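Local coordinates for protein 3'3'-cGAMP-specific phosphodiesterase 3 (Vibrio cholerae O1 biovar El Tor str. N16961, PDB 5Z7C) that is a largely helical bacterial protein of the HD-domain family, with two HD-type regions in one chain, at residues L58-S61 / E62-H66; P41-C44 / I45-W49; S121-S124 / W125-I129. The protein carries 2 engineered substitutions. All blocks are in the same frame, centred on the assembly; numbering follows the deposited sequence.

Contact 1. Residues L58-S61 / E62-H66; sequences LELS and EPELH
Ser-61 N donates to Glu-64 OE1 over 2.8 Å. The bond is fairly straight, with an N-H...O angle of 162°. The N-H meets the oxygen on the anti side of the carboxylate and from 31° out of its plane. A weaker bond runs the other way, from Glu-64 N to Ser-61 OG at 3.4 Å. These two reciprocal bonds make a capping box. Ser-61 is the N-cap, and Glu-64 is the third residue of the helix. The hydroxyl can serve the helix because chi1 of Ser-61 is near 89°, which sets OG between the backbone N and the carbonyl carbon, over the first turn. There it also touches CG of Glu-64 and, at 3.2 Å, CD of the Pro-63 ring.

The Glu-64 chain is extended beyond CG and reaches back to the loop, which brings its carboxylate to Ser-61 N. On the way it crosses Leu-60 at about a right angle, and OE1 comes within 3.4 Å of Leu-60 CB. One glutamate thus takes up an amide of the loop and packs on its leucine. The positive end of the helix dipole would probably favour a charged carboxylate here.

Ser-61 O starts the regular helical pattern. It accepts from Leu-65 N at 2.9 Å. The Leu-65 side chain then turns back to the loop. Its CG lies 3.9 Å from Leu-60 CB, an apolar contact beside the polar box.

This surface corner joins helix 43-56 to helix 62-73. Leu-58 and Leu-60 rest on Leu-194 of helix 194-211, while Glu-62 and Leu-65 reach Pro-264 in a distant loop.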
loop_
_atom_site.group_PDB
_atom_site.type_symbol
_atom_site.label_atom_id
_atom_site.label_comp_id
_atom_site.label_asym_id
_atom_site.label_seq_id
_atom_site.Cartn_x
_atom_site.Cartn_y
_atom_site.Cartn_z
ATOM N N LEU A 58 13.371 19.556 16.810
ATOM C CA LEU A 58 14.726 19.806 16.409
ATOM C C LEU A 58 14.815 21.083 15.655
ATOM O O LEU A 58 15.832 21.372 15.075
ATOM C CB LEU A 58 15.244 18.698 15.526
ATOM C CG LEU A 58 15.132 17.279 16.039
ATOM C CD1 LEU A 58 15.695 16.395 15.026
ATOM C CD2 LEU A 58 15.893 17.146 17.287
ATOM N N GLU A 59 13.740 21.843 15.666
ATOM C CA GLU A 59 13.744 23.113 14.992
ATOM C C GLU A 59 14.100 22.980 13.526
ATOM O O GLU A 59 14.913 23.719 13.003
ATOM C CB GLU A 59 14.739 24.030 15.677
ATOM C CG GLU A 59 14.176 24.828 16.820
ATOM C CD GLU A 59 15.063 25.990 17.175
ATOM O OE1 GLU A 59 16.150 25.751 17.728
ATOM O OE2 GLU A 59 14.678 27.140 16.884
ATOM N N LEU A 60 13.476 22.039 12.855
ATOM C CA LEU A 60 13.722 21.871 11.446
ATOM C C LEU A 60 13.054 22.947 10.630
ATOM O O LEU A 60 12.115 23.560 11.066
ATOM C CB LEU A 60 13.253 20.508 10.998
ATOM C CG LEU A 60 13.777 19.365 11.837
ATOM C CD1 LEU A 60 13.088 18.122 11.423
ATOM C CD2 LEU A 60 15.223 19.240 11.574
ATOM N N SER A 61 13.536 23.156 9.429
ATOM C CA SER A 61 12.898 24.056 8.510
ATOM C C SER A 61 11.654 23.447 7.933
ATOM O O SER A 61 11.491 22.255 7.935
ATOM C CB SER A 61 13.849 24.469 7.422
ATOM O OG SER A 61 13.824 23.605 6.334
ATOM N N GLU A 62 10.778 24.278 7.418
ATOM C CA GLU A 62 9.486 23.826 6.965
ATOM C C GLU A 62 9.645 22.857 5.848
ATOM O O GLU A 62 8.913 21.893 5.767
ATOM C CB GLU A 62 8.649 24.999 6.493
ATOM C CG GLU A 62 8.315 25.971 7.556
ATOM C CD GLU A 62 7.454 25.378 8.611
ATOM O OE1 GLU A 62 6.756 24.415 8.337
ATOM O OE2 GLU A 62 7.457 25.876 9.737
ATOM N N PRO A 63 10.608 23.082 4.988
ATOM C CA PRO A 63 10.854 22.137 3.928
ATOM C C PRO A 63 11.273 20.818 4.490
ATOM O O PRO A 63 10.878 19.819 3.982
ATOM C CB PRO A 63 11.994 22.783 3.183
ATOM C CG PRO A 63 11.736 24.135 3.300
ATOM C CD PRO A 63 11.242 24.355 4.676
ATOM N N GLU A 64 12.107 20.821 5.505
ATOM C CA GLU A 64 12.549 19.596 6.107
ATOM C C GLU A 64 11.420 18.854 6.734
ATOM O O GLU A 64 11.328 17.669 6.615
ATOM C CB GLU A 64 13.609 19.893 7.137
ATOM C CG GLU A 64 14.822 20.469 6.508
ATOM C CD GLU A 64 15.863 20.912 7.484
ATOM O OE1 GLU A 64 15.527 21.347 8.591
ATOM O OE2 GLU A 64 17.036 20.839 7.123
ATOM N N LEU A 65 10.553 19.562 7.407
ATOM C CA LEU A 65 9.409 18.940 7.991
ATOM C C LEU A 65 8.522 18.360 6.945
ATOM O O LEU A 65 7.828 17.415 7.199
ATOM C CB LEU A 65 8.650 19.923 8.823
ATOM C CG LEU A 65 9.450 20.314 10.031
ATOM C CD1 LEU A 65 9.163 21.703 10.393
ATOM C CD2 LEU A 65 9.098 19.411 11.135
ATOM N N HIS A 66 8.474 18.983 5.795
ATOM C CA HIS A 66 7.697 18.441 4.726
ATOM C C HIS A 66 8.280 17.143 4.268
ATOM O O HIS A 66 7.602 16.169 4.128
ATOM C CB HIS A 66 7.719 19.423 3.577
ATOM C CG HIS A 66 7.169 18.888 2.301
ATOM N ND1 HIS A 66 7.927 18.193 1.400
ATOM C CD2 HIS A 66 5.940 18.967 1.765
ATOM C CE1 HIS A 66 7.191 17.863 0.364
ATOM N NE2 HIS A 66 5.979 18.316 0.566
#

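Contact 2. Residues P41-C44 / I45-W49; sequences PEHC and IRCCW
Cys-47 SG lies over one face of the His-43 imidazole, 3.8 Å from the ring centroid and 27° off the ring normal. It is displaced toward the rim and is closest to CE1 and NE2. With His-43 CG anti to its backbone N (chi1 175°), the ring lies alongside the next turn, where the sulfur meets it. Arg-46 comes to the edge of the same ring. Its NH2 is 4.1 Å from His-43 ND1, and the two planes are 58° apart.

The guanidinium has the Glu-42 carbonyl group over one face. Glu-42 C stands 3.2 Å above the plane, and no N-H points squarely at the oxygen. Arg-46 bends at chi3, which brings its flat end back over this peptide. Ile-45 CB packs 4.0 Å from Glu-42 CB.

The setting is the first turns of helix 43-56, in an all-helical region of the chain. Cys-47 N bonds to His-43 O, and Cys-48 N to Cys-44 O, both at 3.1 Å.

One carboxylate of helix 194-211 positions both polar side chains. Asp-206 forms a salt bridge with Arg-46 NE and accepts a hydrogen bond from His-43 ND1. Asp-34 takes Cys-44 N. Ile-45 also touches Ile-27 and Thr-31 of helix 22-35 and Ile-255 of helix 255-260.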
loop_
_atom_site.group_PDB
_atom_site.type_symbol
_atom_site.label_atom_id
_atom_site.label_comp_id
_atom_site.label_asym_id
_atom_site.label_seq_id
_atom_site.Cartn_x
_atom_site.Cartn_y
_atom_site.Cartn_z
ATOM N N PRO A 41 -2.496 -2.112 12.276
ATOM C CA PRO A 41 -3.456 -1.480 11.376
ATOM C C PRO A 41 -3.091 -0.080 10.887
ATOM O O PRO A 41 -3.257 0.159 9.699
ATOM C CB PRO A 41 -4.709 -1.422 12.228
ATOM C CG PRO A 41 -4.623 -2.632 13.048
ATOM C CD PRO A 41 -3.175 -2.936 13.282
ATOM N N GLU A 42 -2.638 0.824 11.734
ATOM C CA GLU A 42 -2.271 2.118 11.208
ATOM C C GLU A 42 -0.940 2.309 11.852
ATOM O O GLU A 42 -0.772 3.075 12.770
ATOM C CB GLU A 42 -3.248 3.200 11.644
ATOM C CG GLU A 42 -4.639 3.099 11.094
ATOM C CD GLU A 42 -5.540 4.173 11.644
ATOM O OE1 GLU A 42 -5.127 4.865 12.584
ATOM O OE2 GLU A 42 -6.658 4.338 11.130
ATOM N N HIS A 43 0.005 1.520 11.395
ATOM C CA HIS A 43 1.349 1.673 11.828
ATOM C C HIS A 43 2.028 2.872 11.232
ATOM O O HIS A 43 2.655 3.631 11.925
ATOM C CB HIS A 43 2.120 0.422 11.471
ATOM C CG HIS A 43 3.568 0.524 11.768
ATOM N ND1 HIS A 43 4.038 0.710 13.040
ATOM C CD2 HIS A 43 4.645 0.517 10.961
ATOM C CE1 HIS A 43 5.347 0.799 13.006
ATOM N NE2 HIS A 43 5.740 0.683 11.757
ATOM N N CYS A 44 1.905 3.053 9.934
ATOM C CA CYS A 44 2.584 4.147 9.282
ATOM C C CYS A 44 2.097 5.435 9.848
ATOM O O CYS A 44 2.862 6.351 10.025
ATOM C CB CYS A 44 2.331 4.139 7.793
ATOM S SG CYS A 44 3.647 3.392 6.895
ATOM N N ILE A 45 0.819 5.500 10.145
ATOM C CA ILE A 45 0.254 6.724 10.613
ATOM C C ILE A 45 0.868 7.134 11.907
ATOM O O ILE A 45 1.169 8.277 12.099
ATOM C CB ILE A 45 -1.232 6.583 10.779
ATOM C CG1 ILE A 45 -1.863 6.284 9.439
ATOM C CG2 ILE A 45 -1.816 7.841 11.234
ATOM C CD1 ILE A 45 -1.455 7.236 8.386
ATOM N N ARG A 46 1.036 6.183 12.802
ATOM C CA ARG A 46 1.639 6.415 14.097
ATOM C C ARG A 46 3.083 6.834 14.034
ATOM O O ARG A 46 3.512 7.626 14.831
ATOM C CB ARG A 46 1.453 5.214 14.985
ATOM C CG ARG A 46 0.038 5.069 15.450
ATOM C CD ARG A 46 -0.143 3.949 16.435
ATOM N NE ARG A 46 0.426 2.716 15.944
ATOM C CZ ARG A 46 -0.262 1.776 15.325
ATOM N NH1 ARG A 46 -1.551 1.916 15.126
ATOM N NH2 ARG A 46 0.347 0.697 14.908
ATOM N N CYS A 47 3.842 6.293 13.108
ATOM C CA CYS A 47 5.213 6.707 12.970
ATOM C C CYS A 47 5.258 8.129 12.575
ATOM O O CYS A 47 6.115 8.858 12.994
ATOM C CB CYS A 47 5.915 5.921 11.896
ATOM S SG CYS A 47 6.043 4.144 12.264
ATOM N N CYS A 48 4.350 8.512 11.714
ATOM C CA CYS A 48 4.355 9.859 11.219
ATOM C C CYS A 48 4.159 10.775 12.361
ATOM O O CYS A 48 4.811 11.777 12.486
ATOM C CB CYS A 48 3.189 10.057 10.287
ATOM S SG CYS A 48 3.568 11.323 9.032
ATOM N N TRP A 49 3.219 10.425 13.186
ATOM C CA TRP A 49 2.938 11.231 14.300
ATOM C C TRP A 49 4.115 11.301 15.233
ATOM O O TRP A 49 4.449 12.360 15.693
ATOM C CB TRP A 49 1.730 10.648 14.987
ATOM C CG TRP A 49 1.448 11.253 16.246
ATOM C CD1 TRP A 49 1.924 10.872 17.420
ATOM C CD2 TRP A 49 0.628 12.377 16.486
ATOM N NE1 TRP A 49 1.458 11.668 18.400
ATOM C CE2 TRP A 49 0.654 12.613 17.844
ATOM C CE3 TRP A 49 -0.131 13.208 15.680
ATOM C CZ2 TRP A 49 -0.041 13.639 18.422
ATOM C CZ3 TRP A 49 -0.810 14.217 16.253
ATOM C CH2 TRP A 49 -0.766 14.430 17.607
#

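Contact 3. Residues S121-S124 / W125-I129; sequences SEQS and WTERI
Arg-128 CB lies 3.8 Å from Ser-124 O, and the rest of the side chain runs back along the loop. CG lies beside two carbonyl oxygens, 3.2 Å from Ser-124 O and 3.4 Å from Gln-123 O. CD stays near Gln-123 O, at 3.7 Å. Chi1 of -58° puts CG beside the backbone N, and bends at chi2 and chi3 carry the chain past Gln-123. At the tip, NH1 is 4.6 Å from Glu-122 OE1. The oxygen lies well out of the guanidinium plane, so opposite charges are near each other without a salt bridge. Trp-125 CD1 meets the guanidinium at its edge, in plane.

Arg-128 N bonds to Ser-124 O at 3.0 Å, closing the first helical turn. Ser-124 is the N-cap, although the weak bond from Glu-127 N to its OG is doubtful as modelled. Gln-123 OE1 approaches Glu-127 CB at 3.8 Å, and these two side chains cross at about a right angle.

Further along the helix, Thr-131 and Thr-132 bond through their hydroxyls to the carbonyls of Glu-127 and Arg-128. The contact is on the surface, where the loop after helix 108-118 enters helix 125-137.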
loop_
_atom_site.group_PDB
_atom_site.type_symbol
_atom_site.label_atom_id
_atom_site.label_comp_id
_atom_site.label_asym_id
_atom_site.label_seq_id
_atom_site.Cartn_x
_atom_site.Cartn_y
_atom_site.Cartn_z
ATOM N N SER A 121 22.010 -11.635 -11.272
ATOM C CA SER A 121 21.216 -11.133 -12.385
ATOM C C SER A 121 21.926 -11.016 -13.738
ATOM O O SER A 121 22.874 -10.265 -13.893
ATOM C CB SER A 121 20.646 -9.783 -12.011
ATOM O OG SER A 121 21.688 -8.852 -11.886
ATOM N N GLU A 122 21.420 -11.755 -14.716
ATOM C CA GLU A 122 21.861 -11.694 -16.112
ATOM C C GLU A 122 23.261 -12.237 -16.388
ATOM O O GLU A 122 24.120 -11.543 -16.914
ATOM C CB GLU A 122 21.694 -10.288 -16.661
ATOM C CG GLU A 122 20.251 -9.847 -16.627
ATOM C CD GLU A 122 19.327 -10.972 -16.218
ATOM O OE1 GLU A 122 19.642 -12.136 -16.527
ATOM O OE2 GLU A 122 18.287 -10.699 -15.590
ATOM N N GLN A 123 23.464 -13.502 -16.052
ATOM C CA GLN A 123 24.746 -14.139 -16.227
ATOM C C GLN A 123 24.503 -15.592 -16.546
ATOM O O GLN A 123 23.399 -16.074 -16.421
ATOM C CB GLN A 123 25.530 -14.000 -14.942
ATOM C CG GLN A 123 24.841 -13.082 -13.969
ATOM C CD GLN A 123 25.318 -13.257 -12.552
ATOM O OE1 GLN A 123 26.374 -13.828 -12.302
ATOM N NE2 GLN A 123 24.539 -12.758 -11.609
ATOM N N SER A 124 25.519 -16.306 -16.971
ATOM C CA SER A 124 25.259 -17.675 -17.285
ATOM C C SER A 124 24.288 -18.182 -16.254
ATOM O O SER A 124 24.379 -17.883 -15.100
ATOM C CB SER A 124 26.532 -18.490 -17.252
ATOM O OG SER A 124 26.937 -18.701 -15.930
ATOM N N TRP A 125 23.321 -18.926 -16.709
ATOM C CA TRP A 125 22.539 -19.745 -15.848
ATOM C C TRP A 125 23.389 -20.406 -14.828
ATOM O O TRP A 125 23.132 -20.322 -13.660
ATOM C CB TRP A 125 21.857 -20.801 -16.644
ATOM C CG TRP A 125 20.654 -21.182 -16.014
ATOM C CD1 TRP A 125 19.559 -20.426 -15.839
ATOM C CD2 TRP A 125 20.390 -22.418 -15.428
ATOM N NE1 TRP A 125 18.604 -21.123 -15.179
ATOM C CE2 TRP A 125 19.100 -22.362 -14.914
ATOM C CE3 TRP A 125 21.116 -23.572 -15.292
ATOM C CZ2 TRP A 125 18.528 -23.407 -14.288
ATOM C CZ3 TRP A 125 20.561 -24.589 -14.682
ATOM C CH2 TRP A 125 19.271 -24.520 -14.184
ATOM N N THR A 126 24.398 -21.103 -15.266
ATOM C CA THR A 126 25.232 -21.783 -14.334
ATOM C C THR A 126 25.781 -20.834 -13.293
ATOM O O THR A 126 25.984 -21.216 -12.172
ATOM C CB THR A 126 26.345 -22.512 -15.049
ATOM O OG1 THR A 126 25.902 -23.829 -15.357
ATOM C CG2 THR A 126 27.548 -22.614 -14.178
ATOM N N GLU A 127 26.011 -19.589 -13.647
ATOM C CA GLU A 127 26.586 -18.649 -12.708
ATOM C C GLU A 127 25.583 -18.258 -11.669
ATOM O O GLU A 127 25.886 -18.130 -10.510
ATOM C CB GLU A 127 27.012 -17.389 -13.433
ATOM C CG GLU A 127 28.493 -17.266 -13.653
ATOM C CD GLU A 127 29.296 -17.585 -12.417
ATOM O OE1 GLU A 127 30.185 -18.450 -12.496
ATOM O OE2 GLU A 127 29.039 -16.971 -11.362
ATOM N N ARG A 128 24.374 -18.039 -12.125
ATOM C CA ARG A 128 23.295 -17.620 -11.291
ATOM C C ARG A 128 22.996 -18.624 -10.222
ATOM O O ARG A 128 22.675 -18.274 -9.115
ATOM C CB ARG A 128 22.070 -17.416 -12.152
ATOM C CG ARG A 128 22.292 -16.416 -13.243
ATOM C CD ARG A 128 21.022 -15.664 -13.613
ATOM N NE ARG A 128 19.987 -16.559 -14.107
ATOM C CZ ARG A 128 18.693 -16.317 -14.016
ATOM N NH1 ARG A 128 18.260 -15.210 -13.457
ATOM N NH2 ARG A 128 17.833 -17.185 -14.484
ATOM N N ILE A 129 23.083 -19.888 -10.555
ATOM C CA ILE A 129 22.873 -20.898 -9.567
ATOM C C ILE A 129 23.980 -20.884 -8.558
ATOM O O ILE A 129 23.734 -20.987 -7.383
ATOM C CB ILE A 129 22.789 -22.242 -10.211
ATOM C CG1 ILE A 129 21.729 -22.201 -11.277
ATOM C CG2 ILE A 129 22.455 -23.290 -9.204
ATOM C CD1 ILE A 129 20.357 -22.144 -10.760
#

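All three contacts lie at the start of a helix, but their settings differ. Contact 2 is buried, about 13 Å from the chain centre, and its polar groups are tied to other helices. Contacts 1 and 3 are on the surface, and each has an N-cap serine, its capping bond doubtful in contact 3. The glutamate of contact 1 completes a box, whereas in contact 3 a long arginine does most of the side-chain work. Contacts 1 and 2 belong to consecutive helices, 43-56 and 62-73, with centres about 19 Å apart. Both also touch helix 194-211. Contact 3 stands apart, its centre about 46 Å from that of contact 1 and 41 Å from that of contact 2.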